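Long-range contacts in ripening-associated protein (Musa acuminata, PDB 4PIT), which binds dimannose in two pockets and probably serves as a mannose-specific lectin of the jacalin family: residues F18-Y24 and T52-G56; V36-V40 and G129-D133; M76-A81 and T107-S113. The protein carries 1 engineered substitution. One frame throughout, in Å; residues are numbered along the deposited sequence. Where two conformers were deposited one is given.

Interaction 1: F18-Y24 and T52-G56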
loop_
_atom_site.group_PDB
_atom_site.type_symbol
_atom_site.label_atom_id
_atom_site.label_comp_id
_atom_site.label_asym_id
_atom_site.label_seq_id
_atom_site.Cartn_x
_atom_site.Cartn_y
_atom_site.Cartn_z
ATOM N N PHE B 18 -1.259 -17.655 5.250
ATOM C CA PHE B 18 -0.842 -17.511 6.638
ATOM C C PHE B 18 -1.280 -16.144 7.148
ATOM O O PHE B 18 -1.448 -15.198 6.368
ATOM C CB PHE B 18 0.669 -17.693 6.825
ATOM C CG PHE B 18 1.518 -16.613 6.202
ATOM C CD1 PHE B 18 1.857 -15.470 6.920
ATOM C CD2 PHE B 18 2.076 -16.791 4.942
ATOM C CE1 PHE B 18 2.708 -14.506 6.370
ATOM C CE2 PHE B 18 2.915 -15.823 4.385
ATOM C CZ PHE B 18 3.240 -14.692 5.102
ATOM N N ASP B 19 -1.419 -16.023 8.473
ATOM C CA ASP B 19 -1.864 -14.771 9.067
ATOM C C ASP B 19 -1.423 -14.757 10.525
ATOM O O ASP B 19 -1.986 -15.480 11.361
ATOM C CB ASP B 19 -3.395 -14.650 8.915
ATOM C CG ASP B 19 -3.973 -13.323 9.378
ATOM O OD1 ASP B 19 -3.220 -12.517 9.950
ATOM O OD2 ASP B 19 -5.204 -13.131 9.240
ATOM N N MET B 20 -0.424 -13.915 10.832
ATOM C CA MET B 20 0.151 -13.771 12.182
ATOM C C MET B 20 -0.802 -13.028 13.116
ATOM O O MET B 20 -0.735 -13.184 14.332
ATOM C CB MET B 20 1.430 -12.953 11.977
ATOM C CG MET B 20 2.437 -13.018 13.009
ATOM S SD MET B 20 3.663 -11.808 12.379
ATOM C CE MET B 20 4.145 -11.168 13.972
ATOM N N GLY B 21 -1.629 -12.156 12.559
ATOM C CA GLY B 21 -2.455 -11.280 13.367
ATOM C C GLY B 21 -1.653 -10.050 13.762
ATOM O O GLY B 21 -0.447 -9.957 13.523
ATOM N N PRO B 22 -2.327 -9.126 14.475
ATOM C CA PRO B 22 -1.695 -7.855 14.852
ATOM C C PRO B 22 -1.304 -7.712 16.317
ATOM O O PRO B 22 -0.984 -6.603 16.725
ATOM C CB PRO B 22 -2.836 -6.878 14.599
ATOM C CG PRO B 22 -4.048 -7.630 15.020
ATOM C CD PRO B 22 -3.766 -9.115 14.775
ATOM N N ALA B 23 -1.371 -8.784 17.111
ATOM C CA ALA B 23 -1.188 -8.646 18.550
ATOM C C ALA B 23 0.238 -8.719 19.066
ATOM O O ALA B 23 0.461 -8.393 20.245
ATOM C CB ALA B 23 -2.008 -9.712 19.253
ATOM N N TYR B 24 1.193 -9.167 18.243
ATOM C CA TYR B 24 2.539 -9.448 18.742
ATOM C C TYR B 24 3.510 -8.333 18.490
ATOM O O TYR B 24 3.259 -7.473 17.630
ATOM C CB TYR B 24 3.053 -10.709 18.033
ATOM C CG TYR B 24 2.113 -11.894 18.080
ATOM C CD1 TYR B 24 1.498 -12.278 19.273
ATOM C CD2 TYR B 24 1.897 -12.677 16.959
ATOM C CE1 TYR B 24 0.624 -13.366 19.317
ATOM C CE2 TYR B 24 1.064 -13.794 17.005
ATOM C CZ TYR B 24 0.419 -14.125 18.179
ATOM O OH TYR B 24 -0.433 -15.208 18.186
ATOM N N THR B 52 9.244 -17.880 16.902
ATOM C CA THR B 52 9.578 -17.650 15.486
ATOM C C THR B 52 8.652 -18.464 14.632
ATOM O O THR B 52 8.464 -19.656 14.896
ATOM C CB THR B 52 11.056 -18.020 15.189
ATOM O OG1 THR B 52 11.925 -17.178 15.968
ATOM C CG2 THR B 52 11.419 -17.891 13.692
ATOM N N ARG B 53 8.037 -17.819 13.623
ATOM C CA ARG B 53 7.223 -18.543 12.652
ATOM C C ARG B 53 7.898 -18.438 11.320
ATOM O O ARG B 53 8.315 -17.331 10.944
ATOM C CB ARG B 53 5.791 -17.979 12.589
ATOM C CG ARG B 53 5.058 -18.230 13.904
ATOM C CD ARG B 53 3.640 -17.744 13.899
ATOM N NE ARG B 53 3.064 -17.877 15.241
ATOM C CZ ARG B 53 1.815 -17.555 15.552
ATOM N NH1 ARG B 53 1.385 -17.680 16.808
ATOM N NH2 ARG B 53 0.998 -17.064 14.626
ATOM N N HIS B 54 7.945 -19.557 10.565
ATOM C CA HIS B 54 8.519 -19.612 9.232
ATOM C C HIS B 54 7.414 -19.725 8.200
ATOM O O HIS B 54 6.531 -20.582 8.333
ATOM C CB HIS B 54 9.474 -20.834 9.066
ATOM C CG HIS B 54 10.082 -20.883 7.690
ATOM N ND1 HIS B 54 11.160 -20.069 7.359
ATOM C CD2 HIS B 54 9.709 -21.588 6.591
ATOM C CE1 HIS B 54 11.415 -20.311 6.072
ATOM N NE2 HIS B 54 10.597 -21.246 5.580
ATOM N N TYR B 55 7.488 -18.906 7.148
ATOM C CA TYR B 55 6.539 -18.940 6.043
ATOM C C TYR B 55 7.285 -19.094 4.740
ATOM O O TYR B 55 8.348 -18.496 4.578
ATOM C CB TYR B 55 5.695 -17.669 6.007
ATOM C CG TYR B 55 5.033 -17.357 7.332
ATOM C CD1 TYR B 55 4.055 -18.197 7.864
ATOM C CD2 TYR B 55 5.395 -16.229 8.061
ATOM C CE1 TYR B 55 3.418 -17.881 9.075
ATOM C CE2 TYR B 55 4.763 -15.904 9.258
ATOM C CZ TYR B 55 3.792 -16.734 9.766
ATOM O OH TYR B 55 3.177 -16.334 10.944
ATOM N N GLY B 56 6.731 -19.863 3.816
ATOM C CA GLY B 56 7.434 -20.121 2.565
ATOM C C GLY B 56 8.305 -21.365 2.681
ATOM O O GLY B 56 8.157 -22.138 3.629
HETATM O O HOH W 1 -1.359 -15.787 15.570
#
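Phe18 and Tyr55 lie almost flat on one another, an unusually full face-to-face stack with ring centroids 3.8 Å apart and planes at 8°. Phe18 CG sits between the backbone N and the carbonyl carbon (chi1 67°), a torsion that lays the ring over Tyr55, and Tyr55 CB adds a CH-pi contact to the same Phe18 face. Tyr55 OH touches the base of the Met20 side chain, 3.9 Å from Met20 CB, the two crossing at about a right angle. The extended Arg53 chain brings its guanidinium up to the Tyr24 ring, steeply tilted to it (75°), with Tyr24 CE2 over one guanidinium face. At the guanidinium edge a water accepts from Arg53 NH2 (2.8 Å), donates to Met20 O and also bonds Tyr24 OH, tying both segments together; Arg53 NE makes its salt bridge to Glu51. An Asx turn, Asp19 OD1 receiving Gly21 N at 3.1 Å, shapes the chain leaving strand 16-19. The stack thus joins strands 16-19 and 49-56, outermost in their sheets within this chain, as fits the beta-prism fold of jacalin-type lectins.

Interaction 2: V36-V40 and G129-D133. With MAN (alpha-D-mannopyranose), chain F; MAN (alpha-D-mannopyranose), chain G.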
loop_
_atom_site.group_PDB
_atom_site.type_symbol
_atom_site.label_atom_id
_atom_site.label_comp_id
_atom_site.label_asym_id
_atom_site.label_seq_id
_atom_site.Cartn_x
_atom_site.Cartn_y
_atom_site.Cartn_z
ATOM N N VAL B 36 14.676 -15.533 -6.048
ATOM C CA VAL B 36 13.434 -14.918 -5.565
ATOM C C VAL B 36 13.415 -14.919 -4.047
ATOM O O VAL B 36 14.396 -15.331 -3.416
ATOM C CB VAL B 36 12.174 -15.638 -6.136
ATOM C CG1 VAL B 36 12.129 -15.546 -7.662
ATOM C CG2 VAL B 36 12.070 -17.091 -5.670
ATOM N N VAL B 37 12.290 -14.502 -3.454
ATOM C CA VAL B 37 12.150 -14.573 -1.998
ATOM C C VAL B 37 11.588 -15.945 -1.690
ATOM O O VAL B 37 10.454 -16.266 -2.069
ATOM C CB VAL B 37 11.257 -13.427 -1.470
ATOM C CG1 VAL B 37 11.114 -13.531 0.053
ATOM C CG2 VAL B 37 11.848 -12.063 -1.840
ATOM N N ASP B 38 12.411 -16.791 -1.042
ATOM C CA ASP B 38 12.013 -18.147 -0.705
ATOM C C ASP B 38 11.083 -18.190 0.480
ATOM O O ASP B 38 10.222 -19.038 0.554
ATOM C CB ASP B 38 13.274 -18.958 -0.368
ATOM C CG ASP B 38 14.123 -19.185 -1.610
ATOM O OD1 ASP B 38 14.909 -18.263 -1.977
ATOM O OD2 ASP B 38 13.942 -20.238 -2.261
ATOM N N GLY B 39 11.305 -17.326 1.457
ATOM C CA GLY B 39 10.492 -17.407 2.644
ATOM C C GLY B 39 10.937 -16.396 3.653
ATOM O O GLY B 39 11.847 -15.596 3.395
ATOM N N VAL B 40 10.241 -16.355 4.795
ATOM C CA VAL B 40 10.557 -15.379 5.845
ATOM C C VAL B 40 10.338 -15.992 7.223
ATOM O O VAL B 40 9.305 -16.632 7.429
ATOM C CB VAL B 40 9.694 -14.081 5.718
ATOM C CG1 VAL B 40 10.105 -13.032 6.738
ATOM C CG2 VAL B 40 9.737 -13.478 4.326
ATOM N N GLY B 129 4.581 -21.224 -0.122
ATOM C CA GLY B 129 4.653 -22.577 -0.686
ATOM C C GLY B 129 6.110 -22.958 -0.741
ATOM O O GLY B 129 6.804 -22.889 0.286
ATOM N N LYS B 130 6.616 -23.282 -1.925
ATOM C CA LYS B 130 8.053 -23.462 -2.079
ATOM C C LYS B 130 8.779 -22.119 -1.919
ATOM O O LYS B 130 9.925 -22.069 -1.452
ATOM C CB LYS B 130 8.351 -24.075 -3.450
ATOM C CG LYS B 130 9.825 -24.422 -3.639
ATOM C CD LYS B 130 10.044 -25.096 -5.006
ATOM C CE LYS B 130 11.530 -25.234 -5.299
ATOM N NZ LYS B 130 12.177 -26.213 -4.389
ATOM N N PHE B 131 8.122 -21.028 -2.368
ATOM C CA PHE B 131 8.646 -19.675 -2.247
ATOM C C PHE B 131 7.617 -18.832 -1.484
ATOM O O PHE B 131 6.580 -19.338 -1.035
ATOM C CB PHE B 131 8.939 -19.076 -3.643
ATOM C CG PHE B 131 9.775 -20.001 -4.523
ATOM C CD1 PHE B 131 11.070 -20.352 -4.155
ATOM C CD2 PHE B 131 9.255 -20.521 -5.711
ATOM C CE1 PHE B 131 11.833 -21.232 -4.943
ATOM C CE2 PHE B 131 10.040 -21.366 -6.526
ATOM C CZ PHE B 131 11.319 -21.719 -6.128
ATOM N N LEU B 132 7.923 -17.542 -1.313
ATOM C CA LEU B 132 6.988 -16.660 -0.658
ATOM C C LEU B 132 6.043 -16.097 -1.726
ATOM O O LEU B 132 6.371 -15.106 -2.398
ATOM C CB LEU B 132 7.721 -15.556 0.099
ATOM C CG LEU B 132 6.849 -14.782 1.087
ATOM C CD1 LEU B 132 6.231 -15.682 2.159
ATOM C CD2 LEU B 132 7.682 -13.710 1.745
ATOM N N ASP B 133 4.865 -16.734 -1.863
ATOM C CA ASP B 133 3.890 -16.320 -2.866
ATOM C C ASP B 133 3.396 -14.918 -2.680
ATOM O O ASP B 133 3.239 -14.197 -3.668
ATOM C CB ASP B 133 2.680 -17.255 -2.844
ATOM C CG ASP B 133 3.051 -18.676 -3.217
ATOM O OD1 ASP B 133 3.749 -19.346 -2.403
ATOM O OD2 ASP B 133 2.718 -19.099 -4.355
HETATM C C1 MAN F . 5.048 -24.727 -5.136
HETATM C C2 MAN F . 3.655 -24.916 -4.550
HETATM C C3 MAN F . 2.710 -23.832 -5.064
HETATM C C4 MAN F . 3.292 -22.444 -4.799
HETATM C C5 MAN F . 4.709 -22.349 -5.357
HETATM C C6 MAN F . 5.400 -21.055 -5.010
HETATM O O2 MAN F . 3.765 -24.825 -3.129
HETATM O O3 MAN F . 1.424 -23.955 -4.472
HETATM O O4 MAN F . 2.491 -21.463 -5.455
HETATM O O5 MAN F . 5.537 -23.409 -4.834
HETATM O O6 MAN F . 5.544 -20.922 -3.592
HETATM C C1 MAN G . 18.730 -19.957 -6.163
HETATM C C2 MAN G . 19.264 -20.424 -4.814
HETATM C C3 MAN G . 18.217 -21.254 -4.069
HETATM C C4 MAN G . 16.873 -20.532 -3.988
HETATM C C5 MAN G . 16.411 -20.091 -5.377
HETATM C C6 MAN G . 15.159 -19.231 -5.346
HETATM O O2 MAN G . 19.647 -19.281 -4.066
HETATM O O3 MAN G . 18.659 -21.580 -2.757
HETATM O O4 MAN G . 15.923 -21.432 -3.442
HETATM O O5 MAN G . 17.446 -19.312 -6.005
HETATM O O6 MAN G . 15.352 -18.025 -4.597
HETATM O O HOH W 2 12.600 -22.387 -1.241
#
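Leu132 and Val37 form the tight side of this contact. Leu132 N gives a nearly straight hydrogen bond to Val37 O (2.9 Å, 171° at the hydrogen), and their side chains run alongside each other in the same direction, with Val37 CG1 3.8 Å from Leu132 CD2. The Phe131 ring next to them is clasped on both faces: Val36 CG2 sits over one, toward the rim, and Lys130 CG over the centre of the other. In the plane of the ring, at its edge, Asp38 OD2 lies 3.4 Å from Phe131 CD1. With Phe131 CG anti to the carbonyl carbon (chi1 -50°), the ring stands between the two bound mannoses. Toward solvent the fit slackens. A water there bridges Asp38 OD2 and Lys130 O, donating to both, while Lys130 NZ stays 6.6 Å from Asp38 OD2. The sugars are held in matching ways: the chain G mannose donates from its O6 and O4 hydroxyls to Asp38 OD1 and OD2 and takes Val36 N on O6; the chain F mannose donates likewise to Asp133 OD1 and OD2 and takes Phe131 N on O6 (2.9 Å) and Lys130 N on its ring oxygen O5. Gly129 to Asp133 is the GXXXD sugar-binding motif of jacalin-related lectins, and Gly34 to Asp38 repeats it; Gly15 N adds a bond in the first pocket, Asp35 N and Gly60 N in the second. Tyr83, also lining the second pocket, meets Phe131 edge-to-face. Strand 37-46 begins here with a classic beta bulge, Asp38 and Gly39 both facing Phe32 of strand 25-33, and Leu89 of strand 86-96 packs against Val37 and Leu132, so the loop between strands 118-128 and 134-140 is wedged against two other sheets.

Interaction 3: M76-A81 and T107-S113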
loop_
_atom_site.group_PDB
_atom_site.type_symbol
_atom_site.label_atom_id
_atom_site.label_comp_id
_atom_site.label_asym_id
_atom_site.label_seq_id
_atom_site.Cartn_x
_atom_site.Cartn_y
_atom_site.Cartn_z
ATOM N N MET B 76 7.494 -1.049 3.174
ATOM C CA MET B 76 7.728 -2.331 2.537
ATOM C C MET B 76 7.647 -2.131 1.044
ATOM O O MET B 76 6.762 -1.389 0.583
ATOM C CB MET B 76 6.695 -3.380 3.015
ATOM C CG MET B 76 6.975 -4.794 2.472
ATOM S SD MET B 76 5.864 -6.024 3.181
ATOM C CE MET B 76 4.360 -5.615 2.333
ATOM N N ALA B 77 8.501 -2.801 0.275
ATOM C CA ALA B 77 8.430 -2.689 -1.176
ATOM C C ALA B 77 9.044 -3.915 -1.804
ATOM O O ALA B 77 9.727 -4.686 -1.140
ATOM C CB ALA B 77 9.152 -1.427 -1.654
ATOM N N GLY B 78 8.829 -4.087 -3.094
ATOM C CA GLY B 78 9.453 -5.214 -3.769
ATOM C C GLY B 78 8.928 -5.368 -5.157
ATOM O O GLY B 78 8.470 -4.392 -5.763
ATOM N N GLU B 79 9.016 -6.605 -5.680
ATOM C CA GLU B 79 8.587 -6.953 -7.022
ATOM C C GLU B 79 7.863 -8.263 -7.019
ATOM O O GLU B 79 8.299 -9.198 -6.327
ATOM C CB GLU B 79 9.790 -7.109 -7.956
ATOM C CG GLU B 79 10.692 -5.896 -8.051
ATOM C CD GLU B 79 10.447 -5.012 -9.250
ATOM O OE1 GLU B 79 9.735 -5.453 -10.180
ATOM O OE2 GLU B 79 11.019 -3.898 -9.286
ATOM N N VAL B 80 6.754 -8.324 -7.759
ATOM C CA VAL B 80 5.982 -9.559 -7.963
ATOM C C VAL B 80 6.465 -10.132 -9.276
ATOM O O VAL B 80 6.376 -9.459 -10.314
ATOM C CB VAL B 80 4.465 -9.324 -7.928
ATOM C CG1 VAL B 80 3.717 -10.611 -8.253
ATOM C CG2 VAL B 80 4.053 -8.783 -6.554
ATOM N N ALA B 81 7.014 -11.353 -9.236
ATOM C CA ALA B 81 7.646 -11.960 -10.412
ATOM C C ALA B 81 7.031 -13.262 -10.801
ATOM O O ALA B 81 6.419 -13.944 -9.989
ATOM C CB ALA B 81 9.112 -12.195 -10.116
ATOM N N THR B 107 14.846 -11.182 -8.916
ATOM C CA THR B 107 13.962 -11.285 -10.062
ATOM C C THR B 107 12.951 -10.146 -10.053
ATOM O O THR B 107 12.172 -9.987 -9.112
ATOM C CB THR B 107 13.273 -12.657 -10.107
ATOM O OG1 THR B 107 14.252 -13.703 -10.041
ATOM C CG2 THR B 107 12.424 -12.842 -11.384
ATOM N N GLY B 108 12.974 -9.367 -11.124
ATOM C CA GLY B 108 12.059 -8.261 -11.286
ATOM C C GLY B 108 10.755 -8.727 -11.883
ATOM O O GLY B 108 10.640 -9.858 -12.380
ATOM N N GLY B 109 9.773 -7.848 -11.859
ATOM C CA GLY B 109 8.482 -8.128 -12.449
ATOM C C GLY B 109 7.597 -6.904 -12.381
ATOM O O GLY B 109 7.805 -5.935 -13.127
ATOM N N THR B 110 6.603 -6.952 -11.503
ATOM C CA THR B 110 5.697 -5.822 -11.314
ATOM C C THR B 110 6.042 -5.197 -9.987
ATOM O O THR B 110 5.842 -5.858 -8.961
ATOM C CB THR B 110 4.231 -6.273 -11.348
ATOM O OG1 THR B 110 3.975 -6.965 -12.581
ATOM C CG2 THR B 110 3.255 -5.093 -11.220
ATOM N N PRO B 111 6.571 -3.966 -9.936
ATOM C CA PRO B 111 6.890 -3.399 -8.631
ATOM C C PRO B 111 5.679 -3.093 -7.766
ATOM O O PRO B 111 4.597 -2.810 -8.254
ATOM C CB PRO B 111 7.602 -2.084 -8.958
ATOM C CG PRO B 111 7.276 -1.779 -10.344
ATOM C CD PRO B 111 6.936 -3.063 -11.052
ATOM N N PHE B 112 5.896 -3.100 -6.453
ATOM C CA PHE B 112 4.917 -2.616 -5.500
ATOM C C PHE B 112 5.663 -1.824 -4.450
ATOM O O PHE B 112 6.859 -2.063 -4.207
ATOM C CB PHE B 112 4.071 -3.727 -4.870
ATOM C CG PHE B 112 4.809 -4.608 -3.894
ATOM C CD1 PHE B 112 5.494 -5.733 -4.333
ATOM C CD2 PHE B 112 4.780 -4.338 -2.528
ATOM C CE1 PHE B 112 6.200 -6.544 -3.426
ATOM C CE2 PHE B 112 5.473 -5.155 -1.620
ATOM C CZ PHE B 112 6.148 -6.265 -2.067
ATOM N N SER B 113 4.966 -0.911 -3.811
ATOM C CA SER B 113 5.577 -0.107 -2.772
ATOM C C SER B 113 4.569 0.338 -1.771
ATOM O O SER B 113 3.448 0.754 -2.148
ATOM C CB SER B 113 6.270 1.113 -3.365
ATOM O OG SER B 113 5.382 1.879 -4.172
#
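Gly78 and Phe112 make a hydrogen-bonded antiparallel pair, Gly78 N giving to Phe112 O and Phe112 N to Gly78 O, each at 3.0 Å. A chi1 of 71° swings the Phe112 ring back across the neighbouring strand: one ring face covers the Ala77-Gly78 peptide, Gly78 N lying 3.5 Å above the ring plane, over its centre. Gly78 carries no side chain, and the ring takes that place. Two residues on, Val80 and Thr110 form the next hydrogen-bonded pair, and Val80 CG2 reaches Phe112 CD1 at 4.0 Å, the side chains crossing at about a right angle; Met76 CE touches the same ring obliquely, 4.1 Å from Phe112 CE2. On the other face of the sheet Glu79 bends at chi2 (-98°) to the Gly108-Gly109 segment, where Glu79 OE1 accepts Gly109 N at 2.9 Å from above the carboxylate plane. Beside it, Ala81 CB rests against Thr107 CG2 at 3.6 Å. Farther out, Trp10 of the same chain stacks on Phe112 and Leu89 packs against its ring; Thr107 OG1 is hydrogen-bonded to Asp35 O. Strand 110-116 is an edge strand within the chain, and across it lies the second subunit, where Ser113 O bonds Trp10 NE1 of the second subunit and Pro111 packs on its Pro111. Main-chain bonds therefore set the strand register, the aromatic ring shields one stretch of peptide, and a carboxylate, probably charged, extends the polar pairing to the two glycines that precede Thr110.

Interactions 1 and 2 join different sheets of the jacalin-type domain, while interaction 3 pairs neighbouring strands 73-83 and 110-116 within one sheet. Along the chain, interactions 1 and 2 alternate their segments, and interaction 3 is nested inside the loop closed by interaction 2. Interactions 1 and 2 have centres about 14 Å apart and touch: Tyr55 O lies 2.9 Å from Val40 N across the neighbouring strands 49-56 and 37-46, and Phe18 packs on Leu132. Interaction 3, about 13 Å from interaction 2 between centres, meets it through Val36 and Thr107. Interactions 1 and 3 lie on opposite sides of the chain's centre, about 21 Å apart between centres. Interaction 2, which carries sugar-binding residues, thus touches both other contacts.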